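Local structure of sugar fermentation stimulation protein homolog (Pyrococcus furiosus, 4DA2) at residues A[2-7]-A[85-90]; A[104-109]-A[118-123]; A[159-164]-A[199-204]; A[168-173]-A[204-209]. The protein probably binds DNA, pairing an OB-fold domain with a PD-(D/E)xK nuclease-like domain that holds two calcium ions. The protein carries 1 engineered substitution. All blocks are in the same frame, centred on the assembly; numbering follows the deposited sequence.

How the contacts relate
Contact 1 comes first along the chain and sets helix 81-93 against the N-terminal strand 2-6. Contact 2 follows, a hairpin pairing whose centre is about 17 Å from that of contact 1; Glu89 and Phe88 of the helix touch Tyr119 there. Contacts 3 and 4 interlock, since their segments alternate in sequence and share Ala204: each helix of contact 3 leads into a strand of contact 4, and the centres lie about 7 Å apart. Contacts 1, 2 and 4 all reach the large mixed sheet, with helix 81-93 touching contacts 2 and 4. Together they tie the N-terminus, calcium site and helical layer to one PD-(D/E)xK sheet.

Contact 1: A[2-7]-A[85-90]; sequences MKLMEV and GKAFEK
Strand 2-6, at the N-terminal end of the chain, meets helix 81-93 through Leu4 and Met5, a strand-to-helix packing contact at an edge of the large mixed sheet. The axes of the two short segments run 126° apart, with a closest approach of 8.1 Å, and no hydrogen bond joins them directly.

Leu4 reaches the helix with one branch: its CD1 lies 3.9 Å from Ala87 CB and 3.5 Å from Ala87 O. The root of the same side chain rests against Lys90, CB to CB at 4.2 Å. Met5 brings up its sulfur instead. SD is 4.1 Å from Ala87 N and 4.1 Å from Lys90 CG, and it also touches the backbone of Lys86, so the thioether lies against the helix surface between successive turns. The extended chi2 of Met5 (177°) carries SD to the helix, while the bend at chi3 (-67°) turns CE aside from it; the chain crosses the Lys90 side chain at about a right angle.

Lys90 supplies the more polar flank. Its aliphatic CD passes 3.9 Å from Leu4 O, while a water donates a hydrogen bond to that carbonyl and accepts a weak one from Lys90 NZ. Behind the contact, Leu4 and Ala87 both touch Leu213 of strand 207-215, and the backbones of Leu4 and Met5 bond to Ile221 of strand 220-229. The arrangement is that of an alpha/beta layer, a helix lying over a sheet whose outlying strand folds its apolar side chains against it.

Contact 2: A[104-109]-A[118-123]; sequences RIIKRE and DYLIEC. Engineered in segment 118-123: Ile121 (natural residue Leu). With CA (calcium ion), chain D; CA (calcium ion), chain C.
Ile105 and Tyr119 form the main apolar fit on one face of this antiparallel hairpin. Ile105 CD1 meets the Tyr119 ring obliquely, 4.2 Å from its centroid, in an off-centre CH-pi contact, while CG1 of the same residue meets CG1 of Ile121, an engineered residue, at 3.7 Å. Arg108 CG fits at the ring edge, and the ring's hydroxyl is held by Glu89 of helix 81-93. With an alanine in place of Ile105, and so without the CG1 that packs on Ile121 CG1, a gap would probably open beside the Tyr119 ring.

A classic beta bulge breaks the pairing: Ile106 and Lys107 both face Leu120, whose carbonyl oxygen accepts from Ile106 N (3.0 Å) and Lys107 N (3.2 Å). The Ile106 side chain fits between Leu120 and Glu122 of the facing strand, CD1 lying 3.7 Å from Leu120 CD2 and CG2 against Glu122 CB. Its CG1, set between the backbone N and the carbonyl carbon (chi1 62°), is thereby laid against Leu120. The aliphatic part of Lys107 runs alongside Leu120, pointing the same way.

At the far end the hairpin becomes a metal site. Glu109 grips one calcium ion with both carboxylate oxygens; Asp118 OD1 binds the same ion at 2.3 Å and reaches the second as well, which its OD2 holds at 2.4 Å. Glu131 and Thr132 help complete the second site. The ion shared by Glu109 OE2 and Asp118 OD1, 3.1 Å apart, probably offsets the repulsion between them.

Contact 3: A[159-164]-A[199-204]; sequences ELIKLA and KEALEA
Ile161 is the main side chain joining helix 151-165 to helix 192-204, and it touches three residues of its neighbour. The two short segments run nearly parallel, 16° apart, with axes 9.0 Å from each other at closest approach. Small residues make that spacing possible, for wherever the backbones come near each other an alanine stands on one or both sides.

The tight part is apolar and lined with alanine, along Ile161, Ala201 and Ala204. CG1 of Ile161 presses on the backbone of the facing helix, 3.7 Å from Ala201 CA, and touches its CB as well. Its CG2 branch, anti to the backbone N, reaches Ala204 CB at 4.1 Å. One turn on, Ala164 CB approaches the helix end, 3.4 Å from Ala204 O, with the two methyls 4.3 Å apart. Cutting Ile161 back to an alanine is likely to leave a gap over Ala201 and deprive the Glu200 chain of its apolar backing.

The other flank is more open to solvent, and there Ile161 meets only the stem of the partly exposed Glu200. Its CD1 lies against that extended stem, 3.8 Å from Glu200 CG, the two side chains crossing at about a right angle. No hydrogen bond spans the segments, and the Glu200 carboxylate instead forms a salt bridge with Arg165, just beyond the first helical segment.

The large sheet packs against the pair. Leu160 packs on Ala170 and Ile172 of strand 169-176, Leu163 touches Phe129 of strand 127-139, and Ala201 rests on Val206, just after helix 192-204.

Contact 4: A[168-173]-A[204-209]; sequences KRAMIV and AGVEIR
Met171 and Glu207 are paired neighbours in a parallel strand pair, 169-173 beside 207-209, within the mixed sheet of the PD-(D/E)xK domain; a helix precedes each strand. Three backbone hydrogen bonds hold the register: Glu207 N to Ala170 O, Ile172 N to Glu207 O (2.8 Å) and Arg209 N to Ile172 O.

On the face carrying Met171, Glu207 and Arg209, the methionine leaves its strand with CG anti to the backbone N (chi1 -177°) and bends only at chi3. This lays CE over one face of the Arg209 guanidinium, 3.9 Å from NE, the two chains crossing at about a right angle. Glu207 is bent at chi2 and lies between two arginines. Arg209 NH2 donates to its OE1 at 2.8 Å, with the oxygen near the guanidinium plane, while Arg169 makes a long salt bridge, NH1 to OE2 at 3.9 Å, its plane turned 46° from the carboxylate. Arg209 NE also pairs with Glu99, so its charge is probably shared between two acids.

Across the other face the contact between the segments is apolar. Ile172 and Ile208 lie side by side, pointing the same way, with CG2 of the first 3.6 Å from CG1 of the second. Helix 192-204 ends in a Schellman motif at Gly205, where one water bridges the two segments, accepting from Ala170 N and donating to Gly205 O, each at 2.8 Å.

Contact 1: A[2-7]-A[85-90]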
# COMPACT_ATOMS: atom_id res chain seq x y z
N MET A 2 -11.71 -7.83 10.49
CA MET A 2 -10.92 -8.65 11.40
C MET A 2 -9.52 -8.08 11.63
O MET A 2 -9.00 -7.33 10.79
CB MET A 2 -10.89 -10.13 10.95
CG MET A 2 -10.21 -10.42 9.63
SD MET A 2 -10.69 -12.05 8.98
CE MET A 2 -10.27 -13.13 10.34
N LYS A 3 -8.93 -8.40 12.77
CA LYS A 3 -7.59 -7.89 13.11
C LYS A 3 -6.46 -8.70 12.48
O LYS A 3 -6.49 -9.92 12.50
CB LYS A 3 -7.44 -7.84 14.63
CG LYS A 3 -6.04 -7.51 15.11
CD LYS A 3 -6.04 -6.95 16.51
CE LYS A 3 -6.05 -8.04 17.55
NZ LYS A 3 -5.76 -7.47 18.89
N LEU A 4 -5.46 -8.01 11.93
CA LEU A 4 -4.32 -8.68 11.32
C LEU A 4 -3.11 -8.71 12.23
O LEU A 4 -2.39 -9.71 12.28
CB LEU A 4 -3.88 -7.99 10.02
CG LEU A 4 -4.79 -8.02 8.81
CD1 LEU A 4 -4.14 -7.28 7.65
CD2 LEU A 4 -5.16 -9.46 8.42
N MET A 5 -2.85 -7.57 12.88
CA MET A 5 -1.62 -7.36 13.63
C MET A 5 -1.75 -6.06 14.45
O MET A 5 -2.75 -5.36 14.35
CB MET A 5 -0.40 -7.25 12.71
CG MET A 5 -0.55 -6.26 11.55
SD MET A 5 0.92 -6.09 10.51
CE MET A 5 2.09 -5.31 11.63
N GLU A 6 -0.71 -5.77 15.22
CA GLU A 6 -0.65 -4.59 16.08
C GLU A 6 0.70 -3.92 15.94
O GLU A 6 1.73 -4.59 15.82
CB GLU A 6 -0.86 -5.00 17.54
CG GLU A 6 -2.20 -5.65 17.82
CD GLU A 6 -2.27 -6.29 19.18
OE1 GLU A 6 -1.21 -6.56 19.80
OE2 GLU A 6 -3.40 -6.55 19.63
N VAL A 7 0.68 -2.60 15.96
CA VAL A 7 1.90 -1.81 15.96
C VAL A 7 2.02 -1.15 17.33
O VAL A 7 1.11 -0.46 17.79
CB VAL A 7 1.85 -0.74 14.86
CG1 VAL A 7 3.01 0.25 14.98
CG2 VAL A 7 1.83 -1.40 13.49
N GLY A 85 2.73 -3.64 3.30
CA GLY A 85 3.28 -4.93 2.90
C GLY A 85 3.23 -5.96 4.02
O GLY A 85 2.89 -7.12 3.78
N LYS A 86 3.52 -5.55 5.25
CA LYS A 86 3.49 -6.48 6.40
C LYS A 86 2.05 -6.95 6.63
O LYS A 86 1.83 -8.14 6.94
CB LYS A 86 4.03 -5.82 7.68
CG LYS A 86 5.54 -5.62 7.70
CD LYS A 86 6.01 -5.35 9.13
CE LYS A 86 7.53 -5.26 9.23
NZ LYS A 86 8.00 -3.86 9.09
N ALA A 87 1.10 -6.03 6.45
CA ALA A 87 -0.35 -6.33 6.56
C ALA A 87 -0.74 -7.35 5.48
O ALA A 87 -1.40 -8.36 5.77
CB ALA A 87 -1.16 -5.07 6.41
N PHE A 88 -0.34 -7.09 4.24
CA PHE A 88 -0.53 -8.08 3.17
C PHE A 88 0.05 -9.47 3.52
O PHE A 88 -0.61 -10.49 3.34
CB PHE A 88 -0.00 -7.57 1.80
CG PHE A 88 -0.31 -8.51 0.67
CD1 PHE A 88 -1.62 -8.68 0.23
CD2 PHE A 88 0.70 -9.24 0.07
CE1 PHE A 88 -1.92 -9.55 -0.79
CE2 PHE A 88 0.39 -10.15 -0.94
CZ PHE A 88 -0.92 -10.29 -1.37
N GLU A 89 1.29 -9.50 3.99
CA GLU A 89 1.94 -10.73 4.44
C GLU A 89 1.14 -11.47 5.54
O GLU A 89 1.11 -12.69 5.55
CB GLU A 89 3.39 -10.44 4.88
CG GLU A 89 4.28 -10.07 3.68
CD GLU A 89 5.54 -9.29 4.01
OE1 GLU A 89 6.03 -9.40 5.14
OE2 GLU A 89 6.05 -8.56 3.13
N LYS A 90 0.48 -10.73 6.42
CA LYS A 90 -0.36 -11.35 7.43
C LYS A 90 -1.59 -11.97 6.80
O LYS A 90 -2.00 -13.08 7.17
CB LYS A 90 -0.74 -10.34 8.52
CG LYS A 90 0.45 -9.96 9.38
CD LYS A 90 0.70 -11.06 10.41
CE LYS A 90 1.97 -10.80 11.13
NZ LYS A 90 2.17 -11.76 12.25
O HOH W 1 -0.83 -11.42 13.98

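Contact 2: A[104-109]-A[118-123]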
# COMPACT_ATOMS: atom_id res chain seq x y z
N ARG A 104 2.02 -19.60 -0.06
CA ARG A 104 2.91 -18.81 0.80
C ARG A 104 3.96 -18.05 -0.02
O ARG A 104 4.27 -18.44 -1.15
CB ARG A 104 3.61 -19.73 1.80
CG ARG A 104 4.47 -20.80 1.14
CD ARG A 104 5.12 -21.73 2.12
NE ARG A 104 6.08 -22.57 1.41
CZ ARG A 104 7.40 -22.45 1.51
NH1 ARG A 104 7.96 -21.55 2.32
NH2 ARG A 104 8.17 -23.25 0.79
N ILE A 105 4.51 -16.98 0.57
CA ILE A 105 5.59 -16.21 -0.12
C ILE A 105 6.87 -17.06 -0.09
O ILE A 105 7.24 -17.59 0.96
CB ILE A 105 5.80 -14.81 0.54
CG1 ILE A 105 4.52 -13.97 0.37
CG2 ILE A 105 7.01 -14.08 -0.07
CD1 ILE A 105 4.33 -12.84 1.41
N ILE A 106 7.50 -17.21 -1.25
CA ILE A 106 8.79 -17.89 -1.34
C ILE A 106 9.92 -16.96 -1.76
O ILE A 106 11.10 -17.25 -1.51
CB ILE A 106 8.73 -19.14 -2.27
CG1 ILE A 106 8.37 -18.76 -3.72
CG2 ILE A 106 7.75 -20.18 -1.71
CD1 ILE A 106 8.65 -19.85 -4.76
N LYS A 107 9.58 -15.82 -2.38
CA LYS A 107 10.60 -14.83 -2.75
C LYS A 107 10.02 -13.45 -2.60
O LYS A 107 8.87 -13.22 -2.98
CB LYS A 107 11.07 -14.96 -4.20
CG LYS A 107 12.01 -16.11 -4.51
CD LYS A 107 12.37 -16.14 -6.00
CE LYS A 107 13.35 -17.27 -6.32
NZ LYS A 107 13.55 -17.42 -7.78
N ARG A 108 10.83 -12.54 -2.06
CA ARG A 108 10.48 -11.11 -1.98
C ARG A 108 11.34 -10.35 -2.99
O ARG A 108 12.52 -10.63 -3.16
CB ARG A 108 10.66 -10.55 -0.58
CG ARG A 108 9.64 -11.08 0.44
CD ARG A 108 10.10 -10.88 1.87
NE ARG A 108 9.24 -11.65 2.78
CZ ARG A 108 9.20 -11.49 4.10
NH1 ARG A 108 9.96 -10.58 4.70
NH2 ARG A 108 8.39 -12.25 4.83
N GLU A 109 10.73 -9.38 -3.66
CA GLU A 109 11.40 -8.59 -4.72
C GLU A 109 12.15 -9.35 -5.82
O GLU A 109 13.26 -8.93 -6.20
CB GLU A 109 12.33 -7.54 -4.10
CG GLU A 109 11.66 -6.66 -3.07
CD GLU A 109 10.64 -5.73 -3.68
OE1 GLU A 109 10.96 -5.06 -4.68
OE2 GLU A 109 9.51 -5.66 -3.16
N ASP A 118 6.86 -7.34 -6.15
CA ASP A 118 6.92 -7.54 -4.71
C ASP A 118 7.12 -8.97 -4.26
O ASP A 118 7.99 -9.22 -3.40
CB ASP A 118 5.67 -6.99 -4.02
CG ASP A 118 5.60 -5.51 -4.07
OD1 ASP A 118 6.66 -4.84 -4.15
OD2 ASP A 118 4.47 -4.96 -4.00
N TYR A 119 6.31 -9.89 -4.79
CA TYR A 119 6.32 -11.29 -4.31
C TYR A 119 6.24 -12.34 -5.40
O TYR A 119 5.53 -12.18 -6.39
CB TYR A 119 5.15 -11.55 -3.34
CG TYR A 119 5.01 -10.52 -2.21
CD1 TYR A 119 5.89 -10.51 -1.13
CD2 TYR A 119 3.99 -9.57 -2.23
CE1 TYR A 119 5.78 -9.58 -0.11
CE2 TYR A 119 3.86 -8.62 -1.20
CZ TYR A 119 4.75 -8.64 -0.14
OH TYR A 119 4.65 -7.70 0.87
N LEU A 120 6.96 -13.44 -5.18
CA LEU A 120 6.66 -14.70 -5.83
C LEU A 120 6.06 -15.57 -4.74
O LEU A 120 6.66 -15.76 -3.68
CB LEU A 120 7.90 -15.38 -6.40
CG LEU A 120 7.60 -16.72 -7.07
CD1 LEU A 120 6.63 -16.54 -8.23
CD2 LEU A 120 8.90 -17.41 -7.55
N ILE A 121 4.86 -16.05 -5.03
CA ILE A 121 4.07 -16.85 -4.10
C ILE A 121 3.90 -18.25 -4.69
O ILE A 121 3.67 -18.41 -5.89
CB ILE A 121 2.73 -16.16 -3.82
CG1 ILE A 121 2.99 -14.97 -2.89
CG2 ILE A 121 1.69 -17.11 -3.15
CD1 ILE A 121 1.82 -14.02 -2.75
N GLU A 122 4.07 -19.26 -3.84
CA GLU A 122 3.96 -20.64 -4.28
C GLU A 122 2.69 -21.27 -3.74
O GLU A 122 2.42 -21.20 -2.53
CB GLU A 122 5.19 -21.46 -3.88
CG GLU A 122 5.16 -22.91 -4.40
CD GLU A 122 6.39 -23.73 -4.01
OE1 GLU A 122 7.36 -23.17 -3.46
OE2 GLU A 122 6.38 -24.95 -4.27
N CYS A 123 1.92 -21.86 -4.65
CA CYS A 123 0.67 -22.55 -4.30
C CYS A 123 0.80 -24.06 -4.62
O CYS A 123 1.84 -24.50 -5.14
CB CYS A 123 -0.50 -21.97 -5.09
SG CYS A 123 -0.75 -20.20 -4.79
CA CA D . 8.64 -3.75 -4.58
CA CA C . 4.83 -2.66 -4.30
O HOH W 2 8.32 -7.21 -1.43
O HOH W 3 4.62 -0.47 -5.32
O HOH W 4 7.26 -1.76 -4.63
O HOH W 5 5.10 -3.02 -1.88
O HOH W 6 10.21 -2.32 -6.07
O HOH W 7 7.97 -4.23 -6.93

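Contact 3: A[159-164]-A[199-204]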
# COMPACT_ATOMS: atom_id res chain seq x y z
N GLU A 159 5.30 -5.40 -16.80
CA GLU A 159 5.87 -6.71 -16.56
C GLU A 159 4.76 -7.72 -16.20
O GLU A 159 4.85 -8.90 -16.55
CB GLU A 159 6.92 -6.68 -15.46
CG GLU A 159 8.15 -5.83 -15.78
CD GLU A 159 8.94 -6.32 -17.00
OE1 GLU A 159 8.67 -7.42 -17.53
OE2 GLU A 159 9.84 -5.58 -17.41
N LEU A 160 3.73 -7.25 -15.48
CA LEU A 160 2.59 -8.09 -15.14
C LEU A 160 1.85 -8.55 -16.40
O LEU A 160 1.45 -9.72 -16.52
CB LEU A 160 1.63 -7.36 -14.17
CG LEU A 160 2.16 -7.16 -12.74
CD1 LEU A 160 1.28 -6.13 -11.99
CD2 LEU A 160 2.14 -8.47 -11.99
N ILE A 161 1.62 -7.61 -17.31
CA ILE A 161 0.96 -7.88 -18.58
C ILE A 161 1.75 -8.94 -19.36
O ILE A 161 1.18 -9.91 -19.87
CB ILE A 161 0.79 -6.58 -19.41
CG1 ILE A 161 -0.26 -5.66 -18.78
CG2 ILE A 161 0.44 -6.93 -20.88
CD1 ILE A 161 -0.30 -4.26 -19.35
N LYS A 162 3.07 -8.77 -19.43
CA LYS A 162 3.91 -9.72 -20.18
C LYS A 162 3.86 -11.13 -19.56
O LYS A 162 3.75 -12.12 -20.28
CB LYS A 162 5.34 -9.20 -20.28
CG LYS A 162 6.40 -10.26 -20.71
CD LYS A 162 6.36 -10.64 -22.17
CE LYS A 162 7.70 -11.25 -22.60
NZ LYS A 162 7.53 -12.36 -23.55
N LEU A 163 3.95 -11.22 -18.23
CA LEU A 163 3.77 -12.50 -17.54
C LEU A 163 2.44 -13.19 -17.96
O LEU A 163 2.43 -14.35 -18.38
CB LEU A 163 3.78 -12.28 -16.03
CG LEU A 163 5.15 -12.02 -15.38
CD1 LEU A 163 4.93 -11.63 -13.95
CD2 LEU A 163 5.97 -13.29 -15.45
N ALA A 164 1.32 -12.45 -17.89
CA ALA A 164 -0.00 -13.01 -18.21
C ALA A 164 -0.10 -13.48 -19.66
O ALA A 164 -0.72 -14.50 -19.94
CB ALA A 164 -1.10 -12.01 -17.92
N LYS A 199 -6.40 -1.41 -17.64
CA LYS A 199 -7.40 -1.98 -18.56
C LYS A 199 -6.79 -3.09 -19.39
O LYS A 199 -7.38 -4.15 -19.54
CB LYS A 199 -7.99 -0.90 -19.49
CG LYS A 199 -8.91 0.10 -18.78
CD LYS A 199 -9.63 1.03 -19.76
CE LYS A 199 -10.41 2.11 -19.01
NZ LYS A 199 -9.51 3.23 -18.58
N GLU A 200 -5.59 -2.83 -19.92
CA GLU A 200 -4.84 -3.79 -20.71
C GLU A 200 -4.48 -5.02 -19.87
O GLU A 200 -4.60 -6.16 -20.36
CB GLU A 200 -3.56 -3.15 -21.29
CG GLU A 200 -2.77 -4.09 -22.20
CD GLU A 200 -1.56 -3.42 -22.87
OE1 GLU A 200 -1.37 -2.21 -22.68
OE2 GLU A 200 -0.81 -4.13 -23.57
N ALA A 201 -4.09 -4.79 -18.62
CA ALA A 201 -3.82 -5.88 -17.66
C ALA A 201 -5.01 -6.81 -17.47
O ALA A 201 -4.86 -8.04 -17.54
CB ALA A 201 -3.39 -5.31 -16.29
N LEU A 202 -6.18 -6.24 -17.19
CA LEU A 202 -7.42 -7.01 -17.04
C LEU A 202 -7.65 -7.90 -18.25
O LEU A 202 -7.88 -9.10 -18.12
CB LEU A 202 -8.62 -6.08 -16.87
CG LEU A 202 -9.15 -5.72 -15.49
CD1 LEU A 202 -10.47 -4.95 -15.66
CD2 LEU A 202 -9.31 -6.95 -14.62
N GLU A 203 -7.53 -7.31 -19.44
CA GLU A 203 -7.71 -8.04 -20.69
C GLU A 203 -6.69 -9.14 -20.91
O GLU A 203 -7.03 -10.19 -21.47
CB GLU A 203 -7.70 -7.07 -21.88
CG GLU A 203 -8.91 -6.15 -21.90
CD GLU A 203 -8.86 -5.17 -23.06
OE1 GLU A 203 -8.05 -5.38 -23.99
OE2 GLU A 203 -9.62 -4.20 -23.03
N ALA A 204 -5.46 -8.93 -20.43
CA ALA A 204 -4.37 -9.85 -20.64
C ALA A 204 -4.40 -11.05 -19.70
O ALA A 204 -3.75 -12.06 -19.98
CB ALA A 204 -2.99 -9.13 -20.54

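Contact 4: A[168-173]-A[204-209]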
# COMPACT_ATOMS: atom_id res chain seq x y z
N LYS A 168 1.68 -16.95 -17.56
CA LYS A 168 2.04 -17.10 -16.15
C LYS A 168 1.00 -16.39 -15.28
O LYS A 168 0.30 -15.47 -15.74
CB LYS A 168 3.44 -16.59 -15.87
CG LYS A 168 4.53 -17.48 -16.47
CD LYS A 168 5.72 -16.66 -16.89
CE LYS A 168 6.85 -17.54 -17.40
NZ LYS A 168 8.10 -16.76 -17.58
N ARG A 169 0.92 -16.79 -14.02
CA ARG A 169 -0.05 -16.20 -13.10
C ARG A 169 0.52 -14.89 -12.54
O ARG A 169 1.65 -14.83 -12.01
CB ARG A 169 -0.39 -17.19 -11.96
CG ARG A 169 -1.06 -18.51 -12.44
CD ARG A 169 -2.55 -18.29 -12.70
NE ARG A 169 -3.19 -17.69 -11.53
CZ ARG A 169 -4.19 -16.81 -11.56
NH1 ARG A 169 -4.69 -16.39 -12.72
NH2 ARG A 169 -4.68 -16.35 -10.43
N ALA A 170 -0.29 -13.85 -12.66
CA ALA A 170 0.11 -12.53 -12.21
C ALA A 170 -1.07 -11.83 -11.54
O ALA A 170 -2.22 -11.98 -11.98
CB ALA A 170 0.63 -11.70 -13.39
N MET A 171 -0.77 -11.07 -10.49
CA MET A 171 -1.78 -10.34 -9.70
C MET A 171 -1.27 -8.99 -9.23
O MET A 171 -0.10 -8.86 -8.84
CB MET A 171 -2.20 -11.16 -8.46
CG MET A 171 -3.30 -10.50 -7.64
SD MET A 171 -3.77 -11.49 -6.20
CE MET A 171 -4.89 -12.60 -7.02
N ILE A 172 -2.14 -7.98 -9.31
CA ILE A 172 -1.90 -6.71 -8.64
C ILE A 172 -2.93 -6.50 -7.56
O ILE A 172 -4.13 -6.72 -7.76
CB ILE A 172 -1.79 -5.48 -9.63
CG1 ILE A 172 -1.36 -4.20 -8.90
CG2 ILE A 172 -3.09 -5.24 -10.42
CD1 ILE A 172 -0.91 -3.10 -9.86
N VAL A 173 -2.45 -6.12 -6.39
CA VAL A 173 -3.31 -5.90 -5.23
C VAL A 173 -3.16 -4.48 -4.76
O VAL A 173 -2.06 -4.08 -4.34
CB VAL A 173 -2.96 -6.85 -4.09
CG1 VAL A 173 -3.91 -6.59 -2.88
CG2 VAL A 173 -3.06 -8.34 -4.52
N ALA A 204 -5.46 -8.93 -20.43
CA ALA A 204 -4.37 -9.85 -20.64
C ALA A 204 -4.40 -11.05 -19.70
O ALA A 204 -3.75 -12.06 -19.98
CB ALA A 204 -2.99 -9.13 -20.54
N GLY A 205 -5.16 -10.94 -18.61
CA GLY A 205 -5.23 -12.03 -17.62
C GLY A 205 -4.60 -11.70 -16.28
O GLY A 205 -4.53 -12.57 -15.40
N VAL A 206 -4.12 -10.46 -16.10
CA VAL A 206 -3.59 -10.07 -14.77
C VAL A 206 -4.77 -9.93 -13.81
O VAL A 206 -5.73 -9.20 -14.09
CB VAL A 206 -2.81 -8.74 -14.78
CG1 VAL A 206 -2.31 -8.38 -13.34
CG2 VAL A 206 -1.66 -8.77 -15.80
N GLU A 207 -4.70 -10.64 -12.68
CA GLU A 207 -5.80 -10.55 -11.69
C GLU A 207 -5.64 -9.25 -10.91
O GLU A 207 -4.52 -8.87 -10.51
CB GLU A 207 -5.80 -11.75 -10.77
CG GLU A 207 -6.00 -13.08 -11.52
CD GLU A 207 -7.43 -13.29 -12.05
OE1 GLU A 207 -8.38 -12.90 -11.35
OE2 GLU A 207 -7.61 -13.87 -13.15
N ILE A 208 -6.75 -8.54 -10.73
CA ILE A 208 -6.71 -7.28 -9.97
C ILE A 208 -7.59 -7.39 -8.70
O ILE A 208 -8.76 -7.77 -8.79
CB ILE A 208 -7.16 -6.06 -10.81
CG1 ILE A 208 -6.21 -5.86 -12.01
CG2 ILE A 208 -7.25 -4.82 -9.90
CD1 ILE A 208 -6.67 -4.77 -12.99
N ARG A 209 -7.00 -7.08 -7.54
CA ARG A 209 -7.76 -7.12 -6.26
C ARG A 209 -7.49 -5.79 -5.56
O ARG A 209 -6.49 -5.10 -5.83
CB ARG A 209 -7.26 -8.25 -5.34
CG ARG A 209 -7.29 -9.68 -5.97
CD ARG A 209 -8.70 -10.24 -6.19
NE ARG A 209 -8.61 -11.58 -6.81
CZ ARG A 209 -8.75 -11.82 -8.11
NH1 ARG A 209 -9.05 -10.83 -8.94
NH2 ARG A 209 -8.64 -13.06 -8.57
O HOH W 8 -2.71 -14.15 -14.04